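Local coordinates for protein lectin 2 (Agrocybe aegerita, PDB 4TQJ) that recognises non-reducing terminal N-acetylglucosamine specifically, acting as a fungal lectin with a beta-propeller fold, at residues A[134-138]-A[160-164]; A[171-175]-A[187-192]. The protein carries 1 engineered substitution. All blocks are in the same frame, centred on the assembly; numbering follows the deposited sequence.

Interaction 1 (A[134-138]-A[160-164])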
ATOM      1  N   PHE A 134     -16.460  25.701   1.628  1.00 17.13           N
ATOM      2  CA  PHE A 134     -16.837  26.947   0.971  1.00 17.84           C
ATOM      3  C   PHE A 134     -18.291  27.207   1.321  1.00 17.07           C
ATOM      4  O   PHE A 134     -19.196  26.701   0.663  1.00 16.46           O
ATOM      5  CB  PHE A 134     -16.632  26.841  -0.542  1.00 14.21           C
ATOM      6  CG  PHE A 134     -15.172  26.836  -0.959  1.00 17.14           C
ATOM      7  CD1 PHE A 134     -14.525  28.024  -1.282  1.00 18.70           C
ATOM      8  CD2 PHE A 134     -14.447  25.651  -1.012  1.00 14.72           C
ATOM      9  CE1 PHE A 134     -13.173  28.031  -1.656  1.00 14.38           C
ATOM     10  CE2 PHE A 134     -13.093  25.652  -1.390  1.00 13.66           C
ATOM     11  CZ  PHE A 134     -12.463  26.834  -1.712  1.00 13.11           C
ATOM     12  N   GLY A 135     -18.499  27.985   2.380  1.00 16.58           N
ATOM     13  CA  GLY A 135     -19.824  28.166   2.942  1.00 19.97           C
ATOM     14  C   GLY A 135     -20.512  29.467   2.565  1.00 21.46           C
ATOM     15  O   GLY A 135     -20.320  29.993   1.468  1.00 15.88           O
ATOM     16  N   GLU A 136     -21.317  29.985   3.488  1.00 14.90           N
ATOM     17  CA  GLU A 136     -22.124  31.160   3.210  1.00 20.38           C
ATOM     18  C   GLU A 136     -21.270  32.418   3.224  1.00 18.75           C
ATOM     19  O   GLU A 136     -21.170  33.123   2.212  1.00 24.49           O
ATOM     20  CB  GLU A 136     -23.291  31.248   4.205  1.00 24.88           C
ATOM     21  CG  GLU A 136     -24.440  32.129   3.756  1.00 28.71           C
ATOM     22  CD  GLU A 136     -25.348  31.485   2.714  1.00 26.53           C
ATOM     23  OE1 GLU A 136     -25.199  30.277   2.407  1.00 23.52           O
ATOM     24  OE2 GLU A 136     -26.227  32.208   2.191  1.00 27.37           O
ATOM     25  N   LYS A 137     -20.620  32.684   4.351  1.00 19.24           N
ATOM     26  CA  LYS A 137     -19.859  33.917   4.519  1.00 20.61           C
ATOM     27  C   LYS A 137     -18.429  33.819   3.989  1.00 19.93           C
ATOM     28  O   LYS A 137     -17.663  34.775   4.051  1.00 19.92           O
ATOM     29  CB  LYS A 137     -19.836  34.334   5.995  1.00 27.25           C
ATOM     30  CG  LYS A 137     -21.197  34.577   6.624  1.00 28.96           C
ATOM     31  CD  LYS A 137     -21.008  35.094   8.056  1.00 37.64           C
ATOM     32  CE  LYS A 137     -22.241  34.867   8.934  1.00 41.21           C
ATOM     33  NZ  LYS A 137     -23.433  35.629   8.472  1.00 35.52           N
ATOM     34  N   GLY A 138     -18.055  32.657   3.480  1.00 19.88           N
ATOM     35  CA  GLY A 138     -16.730  32.503   2.927  1.00 17.07           C
ATOM     36  C   GLY A 138     -16.160  31.128   3.156  1.00 16.97           C
ATOM     37  O   GLY A 138     -16.896  30.153   3.227  1.00 17.87           O
ATOM     38  N   PHE A 160     -15.368  33.769  -1.977  1.00 15.58           N
ATOM     39  CA  PHE A 160     -15.658  32.434  -2.516  1.00 16.73           C
ATOM     40  C   PHE A 160     -16.857  31.747  -1.843  1.00 15.86           C
ATOM     41  O   PHE A 160     -16.966  30.529  -1.881  1.00 14.93           O
ATOM     42  CB  PHE A 160     -14.425  31.524  -2.408  1.00 14.65           C
ATOM     43  CG  PHE A 160     -13.215  32.061  -3.108  1.00 17.43           C
ATOM     44  CD1 PHE A 160     -13.155  32.091  -4.500  1.00 14.81           C
ATOM     45  CD2 PHE A 160     -12.135  32.530  -2.383  1.00 16.52           C
ATOM     46  CE1 PHE A 160     -12.042  32.595  -5.149  1.00 14.12           C
ATOM     47  CE2 PHE A 160     -11.018  33.045  -3.027  1.00 18.20           C
ATOM     48  CZ  PHE A 160     -10.972  33.076  -4.412  1.00 19.85           C
ATOM     49  N   GLY A 161     -17.750  32.522  -1.237  1.00 15.38           N
ATOM     50  CA  GLY A 161     -18.899  31.950  -0.558  1.00 17.75           C
ATOM     51  C   GLY A 161     -20.203  32.256  -1.272  1.00 18.94           C
ATOM     52  O   GLY A 161     -20.286  33.202  -2.052  1.00 17.61           O
ATOM     53  N   TYR A 162     -21.223  31.447  -1.007  1.00 14.76           N
ATOM     54  CA  TYR A 162     -22.535  31.679  -1.565  1.00 15.59           C
ATOM     55  C   TYR A 162     -22.953  33.131  -1.289  1.00 22.71           C
ATOM     56  O   TYR A 162     -23.521  33.810  -2.155  1.00 17.93           O
ATOM     57  CB  TYR A 162     -23.542  30.696  -0.961  1.00 17.37           C
ATOM     58  CG  TYR A 162     -24.858  30.718  -1.663  1.00 18.33           C
ATOM     59  CD1 TYR A 162     -25.133  29.823  -2.681  1.00 18.55           C
ATOM     60  CD2 TYR A 162     -25.822  31.664  -1.334  1.00 20.65           C
ATOM     61  CE1 TYR A 162     -26.340  29.847  -3.343  1.00 18.58           C
ATOM     62  CE2 TYR A 162     -27.038  31.702  -1.995  1.00 22.64           C
ATOM     63  CZ  TYR A 162     -27.292  30.789  -2.998  1.00 24.39           C
ATOM     64  OH  TYR A 162     -28.496  30.820  -3.668  1.00 20.70           O
ATOM     65  N   ASP A 163     -22.647  33.607  -0.082  1.00 22.64           N
ATOM     66  CA  ASP A 163     -22.957  34.979   0.302  1.00 22.61           C
ATOM     67  C   ASP A 163     -21.665  35.782   0.529  1.00 24.20           C
ATOM     68  O   ASP A 163     -21.580  36.593   1.460  1.00 26.84           O
ATOM     69  CB  ASP A 163     -23.819  34.979   1.571  1.00 20.97           C
ATOM     70  CG  ASP A 163     -24.595  36.273   1.758  1.00 25.43           C
ATOM     71  OD1 ASP A 163     -25.010  36.872   0.743  1.00 28.42           O
ATOM     72  OD2 ASP A 163     -24.801  36.684   2.921  1.00 24.87           O
ATOM     73  N   ALA A 164     -20.657  35.530  -0.304  1.00 20.50           N
ATOM     74  CA  ALA A 164     -19.404  36.281  -0.272  1.00 19.25           C
ATOM     75  C   ALA A 164     -18.465  36.029  -1.470  1.00 18.28           C
ATOM     76  O   ALA A 164     -17.565  35.219  -1.373  1.00 23.39           O
ATOM     77  CB  ALA A 164     -18.663  35.975   1.018  1.00 19.99           C
TER
HETATM   78  O   HOH W   1     -20.685  28.431  -1.304  1.00 12.31           O

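Interaction 2 (A[171-175]-A[187-192])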
ATOM      1  N   ARG A 171     -22.756  28.459 -11.878  1.00 13.97           N
ATOM      2  CA  ARG A 171     -22.049  29.493 -12.613  1.00 12.81           C
ATOM      3  C   ARG A 171     -20.520  29.443 -12.506  1.00 13.23           C
ATOM      4  O   ARG A 171     -19.819  29.801 -13.450  1.00 13.93           O
ATOM      5  CB  ARG A 171     -22.558  30.874 -12.173  1.00 13.11           C
ATOM      6  CG  ARG A 171     -24.015  31.135 -12.555  1.00 20.71           C
ATOM      7  CD  ARG A 171     -24.538  32.488 -12.066  1.00 17.02           C
ATOM      8  NE  ARG A 171     -23.728  33.603 -12.541  1.00 19.26           N
ATOM      9  CZ  ARG A 171     -23.836  34.159 -13.747  1.00 21.28           C
ATOM     10  NH1 ARG A 171     -24.718  33.697 -14.623  1.00 20.76           N
ATOM     11  NH2 ARG A 171     -23.046  35.174 -14.080  1.00 18.24           N
ATOM     12  N   HIS A 172     -20.027  28.977 -11.367  1.00 14.15           N
ATOM     13  CA  HIS A 172     -18.627  29.154 -10.972  1.00 13.89           C
ATOM     14  C   HIS A 172     -17.987  27.846 -10.521  1.00 12.02           C
ATOM     15  O   HIS A 172     -18.687  26.880 -10.221  1.00 14.22           O
ATOM     16  CB  HIS A 172     -18.557  30.184  -9.839  1.00 14.11           C
ATOM     17  CG  HIS A 172     -19.369  31.415 -10.108  1.00 12.66           C
ATOM     18  ND1 HIS A 172     -20.343  31.870  -9.245  1.00 18.84           N
ATOM     19  CD2 HIS A 172     -19.384  32.255 -11.170  1.00 15.66           C
ATOM     20  CE1 HIS A 172     -20.909  32.951  -9.754  1.00 16.48           C
ATOM     21  NE2 HIS A 172     -20.346  33.206 -10.922  1.00 15.49           N
ATOM     22  N   LEU A 173     -16.657  27.834 -10.468  1.00 10.35           N
ATOM     23  CA  LEU A 173     -15.897  26.670 -10.031  1.00 11.20           C
ATOM     24  C   LEU A 173     -14.921  27.056  -8.933  1.00 13.54           C
ATOM     25  O   LEU A 173     -14.280  28.099  -9.005  1.00 14.15           O
ATOM     26  CB  LEU A 173     -15.110  26.075 -11.198  1.00  9.64           C
ATOM     27  CG  LEU A 173     -15.962  25.598 -12.383  1.00 14.35           C
ATOM     28  CD1 LEU A 173     -15.080  25.410 -13.602  1.00  9.78           C
ATOM     29  CD2 LEU A 173     -16.707  24.302 -12.028  1.00 11.82           C
ATOM     30  N   ARG A 174     -14.796  26.208  -7.920  1.00 13.10           N
ATOM     31  CA  ARG A 174     -13.858  26.483  -6.848  1.00 12.25           C
ATOM     32  C   ARG A 174     -13.034  25.243  -6.552  1.00 11.08           C
ATOM     33  O   ARG A 174     -13.572  24.224  -6.144  1.00 11.01           O
ATOM     34  CB  ARG A 174     -14.594  26.987  -5.600  1.00 13.84           C
ATOM     35  CG  ARG A 174     -15.031  28.468  -5.714  1.00 14.90           C
ATOM     36  CD  ARG A 174     -16.159  28.801  -4.737  1.00 12.08           C
ATOM     37  NE  ARG A 174     -17.385  28.104  -5.114  1.00 15.97           N
ATOM     38  CZ  ARG A 174     -18.523  28.132  -4.424  1.00 15.67           C
ATOM     39  NH1 ARG A 174     -18.616  28.820  -3.294  1.00 15.12           N
ATOM     40  NH2 ARG A 174     -19.569  27.450  -4.862  1.00 14.68           N
ATOM     41  N   PHE A 175     -11.726  25.354  -6.772  1.00 13.16           N
ATOM     42  CA  PHE A 175     -10.811  24.225  -6.644  1.00 13.56           C
ATOM     43  C   PHE A 175      -9.688  24.578  -5.670  1.00 11.32           C
ATOM     44  O   PHE A 175      -9.517  25.732  -5.298  1.00 14.57           O
ATOM     45  CB  PHE A 175     -10.165  23.882  -7.997  1.00 13.51           C
ATOM     46  CG  PHE A 175     -11.134  23.545  -9.105  1.00 11.00           C
ATOM     47  CD1 PHE A 175     -10.740  23.698 -10.434  1.00 17.60           C
ATOM     48  CD2 PHE A 175     -12.395  23.035  -8.844  1.00 14.16           C
ATOM     49  CE1 PHE A 175     -11.588  23.376 -11.476  1.00 13.71           C
ATOM     50  CE2 PHE A 175     -13.251  22.707  -9.886  1.00 14.62           C
ATOM     51  CZ  PHE A 175     -12.840  22.878 -11.206  1.00 10.55           C
ATOM     52  N   ILE A 187      -6.371  28.498  -3.235  1.00 15.70           N
ATOM     53  CA  ILE A 187      -7.748  28.524  -3.703  1.00 18.65           C
ATOM     54  C   ILE A 187      -7.783  29.072  -5.132  1.00 14.21           C
ATOM     55  O   ILE A 187      -7.245  30.140  -5.418  1.00 15.95           O
ATOM     56  CB  ILE A 187      -8.646  29.402  -2.802  1.00 15.25           C
ATOM     57  CG1 ILE A 187      -8.798  28.771  -1.409  1.00 14.48           C
ATOM     58  CG2 ILE A 187     -10.011  29.621  -3.469  1.00 14.31           C
ATOM     59  CD1 ILE A 187      -9.509  29.661  -0.376  1.00 13.47           C
ATOM     60  N   VAL A 188      -8.388  28.313  -6.030  1.00 15.16           N
ATOM     61  CA  VAL A 188      -8.552  28.740  -7.406  1.00 14.99           C
ATOM     62  C   VAL A 188     -10.037  28.835  -7.705  1.00 14.65           C
ATOM     63  O   VAL A 188     -10.731  27.822  -7.696  1.00 15.01           O
ATOM     64  CB  VAL A 188      -7.939  27.730  -8.377  1.00 12.09           C
ATOM     65  CG1 VAL A 188      -8.166  28.193  -9.804  1.00 14.14           C
ATOM     66  CG2 VAL A 188      -6.450  27.540  -8.081  1.00 14.84           C
ATOM     67  N   GLY A 189     -10.518  30.042  -7.988  1.00 13.32           N
ATOM     68  CA  GLY A 189     -11.930  30.243  -8.256  1.00 14.13           C
ATOM     69  C   GLY A 189     -12.231  30.836  -9.625  1.00 14.30           C
ATOM     70  O   GLY A 189     -11.694  31.881  -9.985  1.00 13.81           O
ATOM     71  N   PHE A 190     -13.090  30.160 -10.388  1.00 12.04           N
ATOM     72  CA  PHE A 190     -13.517  30.655 -11.692  1.00 10.02           C
ATOM     73  C   PHE A 190     -14.804  31.433 -11.472  1.00 10.74           C
ATOM     74  O   PHE A 190     -15.868  30.843 -11.351  1.00 13.42           O
ATOM     75  CB  PHE A 190     -13.766  29.494 -12.665  1.00  8.40           C
ATOM     76  CG  PHE A 190     -12.532  28.703 -13.004  1.00 12.03           C
ATOM     77  CD1 PHE A 190     -11.988  28.758 -14.290  1.00 11.35           C
ATOM     78  CD2 PHE A 190     -11.914  27.905 -12.047  1.00 13.34           C
ATOM     79  CE1 PHE A 190     -10.864  28.035 -14.604  1.00 12.48           C
ATOM     80  CE2 PHE A 190     -10.772  27.172 -12.352  1.00 11.21           C
ATOM     81  CZ  PHE A 190     -10.240  27.240 -13.630  1.00 14.70           C
ATOM     82  N   GLY A 191     -14.696  32.751 -11.384  1.00 13.41           N
ATOM     83  CA  GLY A 191     -15.834  33.598 -11.065  1.00 13.74           C
ATOM     84  C   GLY A 191     -16.635  34.069 -12.269  1.00 15.73           C
ATOM     85  O   GLY A 191     -16.779  33.354 -13.269  1.00 15.48           O
ATOM     86  N   ASP A 192     -17.181  35.278 -12.179  1.00 13.45           N
ATOM     87  CA  ASP A 192     -17.968  35.801 -13.278  1.00 14.49           C
ATOM     88  C   ASP A 192     -17.062  36.322 -14.393  1.00 18.02           C
ATOM     89  O   ASP A 192     -17.183  35.899 -15.541  1.00 17.82           O
ATOM     90  CB  ASP A 192     -18.933  36.890 -12.790  1.00 14.39           C
ATOM     91  CG  ASP A 192     -20.170  36.318 -12.119  1.00 18.82           C
ATOM     92  OD1 ASP A 192     -20.701  35.281 -12.582  1.00 16.63           O
ATOM     93  OD2 ASP A 192     -20.618  36.900 -11.114  1.00 19.31           O
TER
HETATM   94  O   HOH W   2     -17.266  30.866 -14.418  1.00 12.16           O
HETATM   95  O   HOH W   3     -22.757  35.635 -10.538  1.00 17.90           O

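Interaction 1 (A[134-138]-A[160-164])
Glu136 turns back onto Tyr162 because its CG stands anti to the backbone N (chi1 -161°) and its chain then bends at chi2 (77°). The two side chains run alongside each other, with OE2 of Glu136 3.6 Å from CD2 of Tyr162 and the carboxylate plane only 26° from that of the ring. OE1 is held from elsewhere, by a hydrogen bond from His116 NE2. Glu136 CG also rests on CB of Asp163, while the OE2 and OD2 atoms of these two acids stay 4.8 Å apart.

Along the backbone, two hydrogen bonds join the segments: Tyr162 N to Gly135 O at 3.0 Å and Asp163 N to Glu136 O at 2.8 Å. Gly161 lies close against the 135-138 backbone, its CA 3.2 Å from Gly135 O, and Ala164 CB packs on Lys137 O at 3.4 Å. A water lies 3.0 Å from Phe134 O, to which it can donate, and takes a weak bond from Tyr162 N. Deeper in, Phe134 and Phe160 point the same way, and CB of Phe160 meets the ring edge of Phe134, 3.7 Å from CD1.

Residues 161-164 form a type I beta turn with a G1 bulge at Phe160 and Gly161. The turn lies in the connection from strand 154-157 of one propeller blade to strand 173-177 of the next and is laid against the hairpin turn between strands 130-134 and 139-142.

Interaction 2 (A[171-175]-A[187-192])
In the first hairpin of a propeller blade, strands 173-177 and 186-190 run antiparallel as neighbours, the N-to-C directions of 173-175 and 187-190 lying 169° apart. Leu173 with Phe190 and Phe175 with Val188 are hydrogen-bonded pairs, the latter spanned by Phe175 N to Val188 O at 2.8 Å and Val188 N to Phe175 O at 2.9 Å. Arg174 and Gly189 form the non-hydrogen-bonded pair between them. On the sheet face carrying Leu173, Phe175, Val188 and Phe190, Leu173 CD1 sits over a face of the Phe190 ring, and Phe175 CD1 meets Phe190 CE2 obliquely at 4.0 Å.

Beyond the strand ends, Asp192 OD1 takes two donors from opposite faces of its carboxylate. His172 NE2 gives a nearly straight bond of 2.7 Å (170° at the hydrogen), with OD1 in the imidazole plane; Arg171 NH2 makes a salt bridge of 2.8 Å. Bent at chi3 (56°), Arg171 also brings its NE to a water that donates to Asp192 OD2. The pair of donors would probably favour a charged carboxylate.

Strand 195-198 continues the sheet beside 186-190, and strand 230-233 of the following blade covers the Leu173 and Phe190 face through Arg230 and Val232.

Interactions 1 and 2 follow one another along the chain, their centres 12 Å apart on the same side of the chain's centre, and they meet directly where two blades adjoin. Arg174 NH1 probably donates a hydrogen bond to Phe160 O at 2.8 Å, tying the strand of interaction 2 to the loop of interaction 1, and its CD lies 3.9 Å from Phe134 CD1. The Phe160 ring reaches the partner strand, with CE2 3.6 Å from Ile187 CG2. Residues between the two contacts add to the link: Arg168 binds Tyr162 O through NH1 and His172 ND1 through its backbone N, and Trp167 touches the rings of both Phe160 and His172.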